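Local coordinates for enoyl-[acyl-carrier-protein] reductase [FMN] (Thermotoga maritima, PDB 5GVJ) that probably reduces the enoyl chains carried by acyl carrier protein, with FMN as cofactor and NADH as electron source, in bacterial fatty-acid synthesis, at residues G38-I43 with V91-F96; K55-L60 with K66-N71; E107-E110 with K114-P117. The protein carries 1 engineered substitution. One frame throughout, in Å; residues are numbered along the deposited sequence.

Contact 1: G38-I43 with V91-F96; sequences GGLGII and VPVVTF
Leu40 and Val93 face each other with both of their methyl pairs: CD2 of Leu40 meets CG1 of Val93 at 4.0 Å, and Leu40 CD1 lies 4.2 Å from Val93 CG2. The two side chains cross obliquely, and each methyl of one has a partner on the other. On Leu40 this depends on CG standing anti to the backbone N (chi1 -168°), which carries its two methyls toward Val93. Two residues further along each segment, Ile42 and Thr95 touch more sparingly, end methyl to methyl, with Ile42 CD1 4.2 Å from Thr95 CG2. Isoleucine suits its position because its longer branch can span this distance. Threonine suits the other side because it divides its labour: the methyl joins the apolar packing, while OG1 is hydrogen-bonded to Asn71 OD1 on the strand between. No hydrogen bond links the two segments directly, since strand 68-73 separates them in the sheet, and they meet only through inward-pointing side chains. The Ile42 side chain is about 4 Å from that of Gln191, which binds FMN in this protein, although none is bound to this chain here. Such packing between next-but-one parallel strands is that of the interior of a TIM barrel, here beside flavin-binding residues.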
loop_
_atom_site.group_PDB
_atom_site.type_symbol
_atom_site.label_atom_id
_atom_site.label_comp_id
_atom_site.label_asym_id
_atom_site.label_seq_id
_atom_site.Cartn_x
_atom_site.Cartn_y
_atom_site.Cartn_z
ATOM N N GLY A 38 12.379 -17.376 -16.488
ATOM C CA GLY A 38 12.623 -16.046 -17.020
ATOM C C GLY A 38 12.598 -14.899 -16.023
ATOM O O GLY A 38 12.843 -13.754 -16.422
ATOM N N GLY A 39 12.302 -15.166 -14.758
ATOM C CA GLY A 39 12.386 -14.176 -13.704
ATOM C C GLY A 39 13.727 -14.260 -13.013
ATOM O O GLY A 39 14.692 -14.813 -13.544
ATOM N N LEU A 40 13.801 -13.704 -11.804
ATOM C CA LEU A 40 15.032 -13.808 -11.022
ATOM C C LEU A 40 14.767 -14.677 -9.801
ATOM O O LEU A 40 14.163 -14.225 -8.830
ATOM C CB LEU A 40 15.566 -12.440 -10.601
ATOM C CG LEU A 40 16.989 -12.546 -10.039
ATOM C CD1 LEU A 40 18.013 -12.567 -11.183
ATOM C CD2 LEU A 40 17.299 -11.412 -9.037
ATOM N N GLY A 41 15.226 -15.925 -9.848
ATOM C CA GLY A 41 15.239 -16.735 -8.651
ATOM C C GLY A 41 16.291 -16.229 -7.687
ATOM O O GLY A 41 17.309 -15.661 -8.079
ATOM N N ILE A 42 16.036 -16.410 -6.399
ATOM C CA ILE A 42 16.926 -15.856 -5.387
ATOM C C ILE A 42 17.103 -16.888 -4.291
ATOM O O ILE A 42 16.119 -17.381 -3.732
ATOM C CB ILE A 42 16.407 -14.529 -4.803
ATOM C CG1 ILE A 42 16.481 -13.432 -5.863
ATOM C CG2 ILE A 42 17.234 -14.150 -3.583
ATOM C CD1 ILE A 42 15.809 -12.101 -5.441
ATOM N N ILE A 43 18.354 -17.247 -4.018
ATOM C CA ILE A 43 18.690 -18.153 -2.927
ATOM C C ILE A 43 18.721 -17.347 -1.634
ATOM O O ILE A 43 19.449 -16.356 -1.530
ATOM C CB ILE A 43 20.048 -18.831 -3.178
ATOM C CG1 ILE A 43 19.975 -19.747 -4.400
ATOM C CG2 ILE A 43 20.496 -19.594 -1.935
ATOM C CD1 ILE A 43 21.355 -20.242 -4.873
ATOM N N VAL A 91 28.402 -14.893 -8.432
ATOM C CA VAL A 91 26.947 -14.706 -8.312
ATOM C C VAL A 91 26.530 -13.433 -9.048
ATOM O O VAL A 91 27.090 -12.350 -8.786
ATOM C CB VAL A 91 26.543 -14.654 -6.835
ATOM C CG1 VAL A 91 25.130 -14.157 -6.688
ATOM C CG2 VAL A 91 26.682 -16.053 -6.215
ATOM N N PRO A 92 25.588 -13.496 -9.991
ATOM C CA PRO A 92 25.322 -12.310 -10.821
ATOM C C PRO A 92 24.645 -11.178 -10.067
ATOM O O PRO A 92 24.857 -10.013 -10.422
ATOM C CB PRO A 92 24.413 -12.844 -11.940
ATOM C CG PRO A 92 24.452 -14.311 -11.836
ATOM C CD PRO A 92 24.814 -14.666 -10.432
ATOM N N VAL A 93 23.836 -11.481 -9.053
ATOM C CA VAL A 93 22.987 -10.499 -8.378
ATOM C C VAL A 93 22.997 -10.801 -6.887
ATOM O O VAL A 93 22.810 -11.953 -6.485
ATOM C CB VAL A 93 21.536 -10.526 -8.899
ATOM C CG1 VAL A 93 20.708 -9.427 -8.207
ATOM C CG2 VAL A 93 21.497 -10.380 -10.415
ATOM N N VAL A 94 23.213 -9.778 -6.061
ATOM C CA VAL A 94 23.130 -9.939 -4.614
ATOM C C VAL A 94 22.155 -8.909 -4.061
ATOM O O VAL A 94 22.282 -7.712 -4.343
ATOM C CB VAL A 94 24.508 -9.835 -3.932
ATOM C CG1 VAL A 94 24.362 -9.876 -2.412
ATOM C CG2 VAL A 94 25.391 -11.006 -4.386
ATOM N N THR A 95 21.165 -9.381 -3.306
ATOM C CA THR A 95 20.279 -8.519 -2.538
ATOM C C THR A 95 20.693 -8.586 -1.078
ATOM O O THR A 95 21.337 -9.543 -0.640
ATOM C CB THR A 95 18.796 -8.914 -2.676
ATOM O OG1 THR A 95 18.544 -10.175 -2.046
ATOM C CG2 THR A 95 18.361 -8.979 -4.131
ATOM N N PHE A 96 20.330 -7.543 -0.330
ATOM C CA PHE A 96 20.656 -7.447 1.083
ATOM C C PHE A 96 19.400 -7.143 1.878
ATOM O O PHE A 96 18.492 -6.460 1.394
ATOM C CB PHE A 96 21.690 -6.349 1.362
ATOM C CG PHE A 96 23.080 -6.692 0.927
ATOM C CD1 PHE A 96 23.904 -7.454 1.738
ATOM C CD2 PHE A 96 23.574 -6.236 -0.287
ATOM C CE1 PHE A 96 25.198 -7.762 1.347
ATOM C CE2 PHE A 96 24.855 -6.540 -0.684
ATOM C CZ PHE A 96 25.673 -7.304 0.138
#

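Contact 2: K55-L60 with K66-N71; sequences KAISEL and KPFGVN
Leu60 lays its CD2 methyl over one face of the Phe68 ring, a CH-pi contact with 3.9 Å from CD2 to the ring centroid. The methyl is displaced toward the rim, which brings Leu60 CD2 within 3.5 Å of Phe68 CD1. The other branch follows the base of the same side chain, Leu60 CD1 lying 3.9 Å from Phe68 CB. With CG anti to its backbone N, the leucine reaches from the helix toward the strand, and chi2 (147°), off the staggered values, turns both methyls to Phe68. Phe68 adopts the less common first torsion, with CG between its own N and carbonyl carbon (chi1 65°), which puts one ring face against Leu60 CD2 and CZ near Ile57. There Ile57 CG2 approaches Phe68 CZ at 4.0 Å, the two side chains crossing at about a right angle. Lys66 O sits at the ring edge, in its plane, where the aromatic hydrogens are slightly positive.

Ile57 also turns its other branch to the strand: Ile57 CG1 is 4.4 Å from Val70 CG2. Beta-branched valine fits the extended backbone there, while at Gly69, between Phe68 and Val70, a side chain would point away from the helix. Replacing Phe68 by an alanine would probably leave the Leu60 methyls and Ile57 CG2 without their common partner and open a gap between helix and strand. Pro92, Ser35 and Arg61 also touch the Phe68 side chain, so its surroundings reach beyond these two segments.

Helix 55-60 and strand 68-71 run nearly antiparallel, at 162°, with their axes 10.9 Å apart. This is the second half of a beta-alpha-beta unit, strand 41-44, helix 50-63 and strand 68-73, in which the helix returns over the outer side of the TIM barrel.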
loop_
_atom_site.group_PDB
_atom_site.type_symbol
_atom_site.label_atom_id
_atom_site.label_comp_id
_atom_site.label_asym_id
_atom_site.label_seq_id
_atom_site.Cartn_x
_atom_site.Cartn_y
_atom_site.Cartn_z
ATOM N N LYS A 55 27.206 -24.924 -1.842
ATOM C CA LYS A 55 26.440 -26.054 -2.370
ATOM C C LYS A 55 25.163 -25.578 -3.036
ATOM O O LYS A 55 24.819 -26.028 -4.139
ATOM C CB LYS A 55 26.084 -27.049 -1.260
ATOM C CG LYS A 55 27.141 -27.279 -0.201
ATOM C CD LYS A 55 28.085 -28.408 -0.512
ATOM C CE LYS A 55 28.445 -29.142 0.774
ATOM N NZ LYS A 55 29.758 -28.677 1.321
ATOM N N ALA A 56 24.447 -24.657 -2.374
ATOM C CA ALA A 56 23.199 -24.150 -2.920
ATOM C C ALA A 56 23.416 -23.558 -4.301
ATOM O O ALA A 56 22.654 -23.839 -5.235
ATOM C CB ALA A 56 22.604 -23.110 -1.968
ATOM N N ILE A 57 24.479 -22.764 -4.458
ATOM C CA ILE A 57 24.753 -22.157 -5.755
ATOM C C ILE A 57 25.033 -23.237 -6.786
ATOM O O ILE A 57 24.542 -23.178 -7.918
ATOM C CB ILE A 57 25.921 -21.160 -5.642
ATOM C CG1 ILE A 57 25.520 -19.974 -4.756
ATOM C CG2 ILE A 57 26.337 -20.690 -7.029
ATOM C CD1 ILE A 57 26.687 -19.074 -4.384
ATOM N N SER A 58 25.809 -24.252 -6.398
ATOM C CA SER A 58 26.135 -25.336 -7.318
ATOM C C SER A 58 24.884 -26.070 -7.785
ATOM O O SER A 58 24.733 -26.356 -8.981
ATOM C CB SER A 58 27.107 -26.313 -6.658
ATOM O OG SER A 58 27.501 -27.295 -7.599
ATOM N N GLU A 59 23.967 -26.373 -6.871
ATOM C CA GLU A 59 22.808 -27.138 -7.320
ATOM C C GLU A 59 21.858 -26.294 -8.150
ATOM O O GLU A 59 21.196 -26.828 -9.044
ATOM C CB GLU A 59 22.080 -27.792 -6.149
ATOM C CG GLU A 59 21.811 -26.955 -4.945
ATOM C CD GLU A 59 21.430 -27.828 -3.757
ATOM O OE1 GLU A 59 22.278 -28.643 -3.322
ATOM O OE2 GLU A 59 20.278 -27.729 -3.287
ATOM N N LEU A 60 21.784 -24.976 -7.906
ATOM C CA LEU A 60 20.994 -24.139 -8.805
ATOM C C LEU A 60 21.563 -24.171 -10.218
ATOM O O LEU A 60 20.814 -24.309 -11.195
ATOM C CB LEU A 60 20.916 -22.692 -8.285
ATOM C CG LEU A 60 20.100 -21.724 -9.153
ATOM C CD1 LEU A 60 19.415 -20.669 -8.299
ATOM C CD2 LEU A 60 20.965 -21.034 -10.205
ATOM N N LYS A 66 20.572 -19.504 -16.300
ATOM C CA LYS A 66 20.073 -18.135 -16.336
ATOM C C LYS A 66 20.427 -17.376 -15.062
ATOM O O LYS A 66 20.782 -17.972 -14.048
ATOM C CB LYS A 66 18.557 -18.148 -16.555
ATOM C CG LYS A 66 18.200 -18.746 -17.909
ATOM C CD LYS A 66 16.717 -18.697 -18.210
ATOM C CE LYS A 66 16.424 -19.507 -19.480
ATOM N NZ LYS A 66 14.974 -19.411 -19.845
ATOM N N PRO A 67 20.339 -16.042 -15.077
ATOM C CA PRO A 67 20.734 -15.272 -13.892
ATOM C C PRO A 67 19.916 -15.639 -12.665
ATOM O O PRO A 67 18.780 -16.114 -12.742
ATOM C CB PRO A 67 20.486 -13.815 -14.307
ATOM C CG PRO A 67 20.623 -13.817 -15.788
ATOM C CD PRO A 67 20.093 -15.173 -16.242
ATOM N N PHE A 68 20.515 -15.379 -11.510
ATOM C CA PHE A 68 19.904 -15.666 -10.226
ATOM C C PHE A 68 20.546 -14.746 -9.205
ATOM O O PHE A 68 21.611 -14.173 -9.450
ATOM C CB PHE A 68 20.101 -17.134 -9.827
ATOM C CG PHE A 68 21.544 -17.495 -9.594
ATOM C CD1 PHE A 68 22.369 -17.814 -10.660
ATOM C CD2 PHE A 68 22.086 -17.474 -8.311
ATOM C CE1 PHE A 68 23.700 -18.125 -10.450
ATOM C CE2 PHE A 68 23.420 -17.786 -8.098
ATOM C CZ PHE A 68 24.222 -18.110 -9.166
ATOM N N GLY A 69 19.892 -14.608 -8.057
ATOM C CA GLY A 69 20.415 -13.808 -6.974
ATOM C C GLY A 69 20.635 -14.628 -5.716
ATOM O O GLY A 69 20.164 -15.767 -5.577
ATOM N N VAL A 70 21.396 -14.031 -4.802
ATOM C CA VAL A 70 21.551 -14.509 -3.436
ATOM C C VAL A 70 21.189 -13.357 -2.508
ATOM O O VAL A 70 21.727 -12.251 -2.650
ATOM C CB VAL A 70 22.980 -14.994 -3.138
ATOM C CG1 VAL A 70 23.134 -15.247 -1.644
ATOM C CG2 VAL A 70 23.304 -16.266 -3.934
ATOM N N ASN A 71 20.285 -13.615 -1.569
ATOM C CA ASN A 71 19.943 -12.648 -0.537
ATOM C C ASN A 71 20.789 -12.894 0.705
ATOM O O ASN A 71 20.834 -14.011 1.223
ATOM C CB ASN A 71 18.458 -12.729 -0.181
ATOM C CG ASN A 71 18.069 -11.734 0.896
ATOM O OD1 ASN A 71 18.159 -10.520 0.695
ATOM N ND2 ASN A 71 17.647 -12.242 2.047
#

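Contact 3: E107-E110 with K114-P117; sequences ELKE and KVIP
Leu108 and Val115 meet without any flat group between them, but both touch the Phe96 ring of the neighbouring strand. Over one face of that ring lies Val94 CG1, 3.7 Å above the plane and offset toward the rim. Leu108 reaches its far end, with CD1 3.5 Å from Phe96 CZ.

Across the contact itself one methyl does most of the work. Val115 CG2 presses against Leu108 CB at 3.5 Å, a close approach for two aliphatic carbons, and is also 4.1 Å from Leu108 CD1. The two side chains cross at about a right angle, and the valine methyl meets the leucine at CB, near its root. In Val115 the position of CG2 follows from the first torsion: with CG1 anti to the backbone N (chi1 -179°), CG2 stands beside that N and faces the helix. A compact beta-branched residue is well suited here, because the helix backbone passes near the strand, the closest pair of CA atoms being Lys109 and Lys114 at 6.3 Å.

Helix 102-110 and strand 114-119 complete a beta-alpha-beta unit that begins with strand 93-97, one of the repeated crossovers of the TIM barrel. The connection from this helix to the strand is only three residues long, so their ends are necessarily near.

Lys109 closes the more exposed side of the contact with the aliphatic part of its chain, its CG lying 4.0 Å from Val115 CG2. The chain then bends at chi3 (70°), and NZ ends at a hydrogen bond to Gly132 O. Lysine can therefore cover the valine with methylenes while its charged end is held elsewhere. Asp134 touches the Lys109 side chain too, and its OD2 accepts a hydrogen bond from Val115 N.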
loop_
_atom_site.group_PDB
_atom_site.type_symbol
_atom_site.label_atom_id
_atom_site.label_comp_id
_atom_site.label_asym_id
_atom_site.label_seq_id
_atom_site.Cartn_x
_atom_site.Cartn_y
_atom_site.Cartn_z
ATOM N N GLU A 107 33.091 -3.809 -3.291
ATOM C CA GLU A 107 33.805 -5.025 -3.681
ATOM C C GLU A 107 32.928 -5.929 -4.537
ATOM O O GLU A 107 33.424 -6.600 -5.453
ATOM C CB GLU A 107 34.315 -5.773 -2.448
ATOM C CG GLU A 107 33.241 -6.365 -1.547
ATOM C CD GLU A 107 33.820 -6.871 -0.236
ATOM O OE1 GLU A 107 34.701 -7.761 -0.282
ATOM O OE2 GLU A 107 33.414 -6.353 0.835
ATOM N N LEU A 108 31.622 -5.941 -4.274
ATOM C CA LEU A 108 30.716 -6.698 -5.127
ATOM C C LEU A 108 30.683 -6.104 -6.529
ATOM O O LEU A 108 30.810 -6.825 -7.525
ATOM C CB LEU A 108 29.319 -6.722 -4.500
ATOM C CG LEU A 108 29.191 -7.710 -3.335
ATOM C CD1 LEU A 108 27.909 -7.491 -2.555
ATOM C CD2 LEU A 108 29.274 -9.148 -3.822
ATOM N N LYS A 109 30.548 -4.782 -6.625
ATOM C CA LYS A 109 30.447 -4.152 -7.934
ATOM C C LYS A 109 31.753 -4.233 -8.705
ATOM O O LYS A 109 31.742 -4.455 -9.921
ATOM C CB LYS A 109 30.020 -2.703 -7.785
ATOM C CG LYS A 109 28.541 -2.549 -7.659
ATOM C CD LYS A 109 28.209 -1.105 -7.779
ATOM C CE LYS A 109 28.423 -0.615 -9.195
ATOM N NZ LYS A 109 27.918 0.766 -9.367
ATOM N N GLU A 110 32.889 -4.046 -8.026
ATOM C CA GLU A 110 34.170 -4.185 -8.717
ATOM C C GLU A 110 34.315 -5.550 -9.375
ATOM O O GLU A 110 34.983 -5.675 -10.404
ATOM C CB GLU A 110 35.318 -3.921 -7.742
ATOM C CG GLU A 110 35.416 -2.445 -7.419
ATOM C CD GLU A 110 36.663 -2.077 -6.655
ATOM O OE1 GLU A 110 37.362 -2.995 -6.184
ATOM O OE2 GLU A 110 36.928 -0.863 -6.521
ATOM N N LYS A 114 25.712 -7.340 -9.634
ATOM C CA LYS A 114 24.702 -6.292 -9.472
ATOM C C LYS A 114 24.192 -6.325 -8.038
ATOM O O LYS A 114 23.824 -7.390 -7.531
ATOM C CB LYS A 114 23.541 -6.465 -10.451
ATOM C CG LYS A 114 23.956 -6.559 -11.922
ATOM C CD LYS A 114 24.641 -5.279 -12.380
ATOM C CE LYS A 114 24.767 -5.243 -13.899
ATOM N NZ LYS A 114 25.361 -6.493 -14.436
ATOM N N VAL A 115 24.176 -5.164 -7.384
ATOM C CA VAL A 115 23.883 -5.071 -5.957
ATOM C C VAL A 115 22.553 -4.349 -5.782
ATOM O O VAL A 115 22.384 -3.224 -6.270
ATOM C CB VAL A 115 25.013 -4.357 -5.205
ATOM C CG1 VAL A 115 24.698 -4.285 -3.727
ATOM C CG2 VAL A 115 26.346 -5.096 -5.447
ATOM N N ILE A 116 21.611 -4.997 -5.096
ATOM C CA ILE A 116 20.261 -4.453 -4.938
ATOM C C ILE A 116 19.852 -4.525 -3.470
ATOM O O ILE A 116 19.252 -5.524 -3.054
ATOM C CB ILE A 116 19.247 -5.204 -5.821
ATOM C CG1 ILE A 116 19.717 -5.225 -7.276
ATOM C CG2 ILE A 116 17.868 -4.514 -5.758
ATOM C CD1 ILE A 116 18.783 -5.978 -8.221
ATOM N N PRO A 117 20.139 -3.498 -2.663
ATOM C CA PRO A 117 19.700 -3.507 -1.263
ATOM C C PRO A 117 18.185 -3.403 -1.162
ATOM O O PRO A 117 17.534 -2.772 -1.993
ATOM C CB PRO A 117 20.367 -2.252 -0.668
ATOM C CG PRO A 117 21.429 -1.846 -1.647
ATOM C CD PRO A 117 20.903 -2.288 -2.994
#

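Strands 41-44, 68-73, 93-97 and 114-119 are successive neighbours in one parallel sheet, and the contacts sample both of its sides. Contact 2 is nested in the chain loop closed by contact 1, and their centres lie 7 Å apart; Gly69 N and Gly41 O, 2.8 Å apart, probably join the adjacent strands by a hydrogen bond. Contact 3 follows in series, its centre 12 Å from that of contact 1, with Val94 N 2.9 Å from Lys114 O as a probable hydrogen bond. Contacts 2 and 3 do not touch. Contact 1 packs beside FMN-binding residues, whereas in contact 2 the Val70 side chain is about 9 Å from Gly21, and contact 3 is remote from that site.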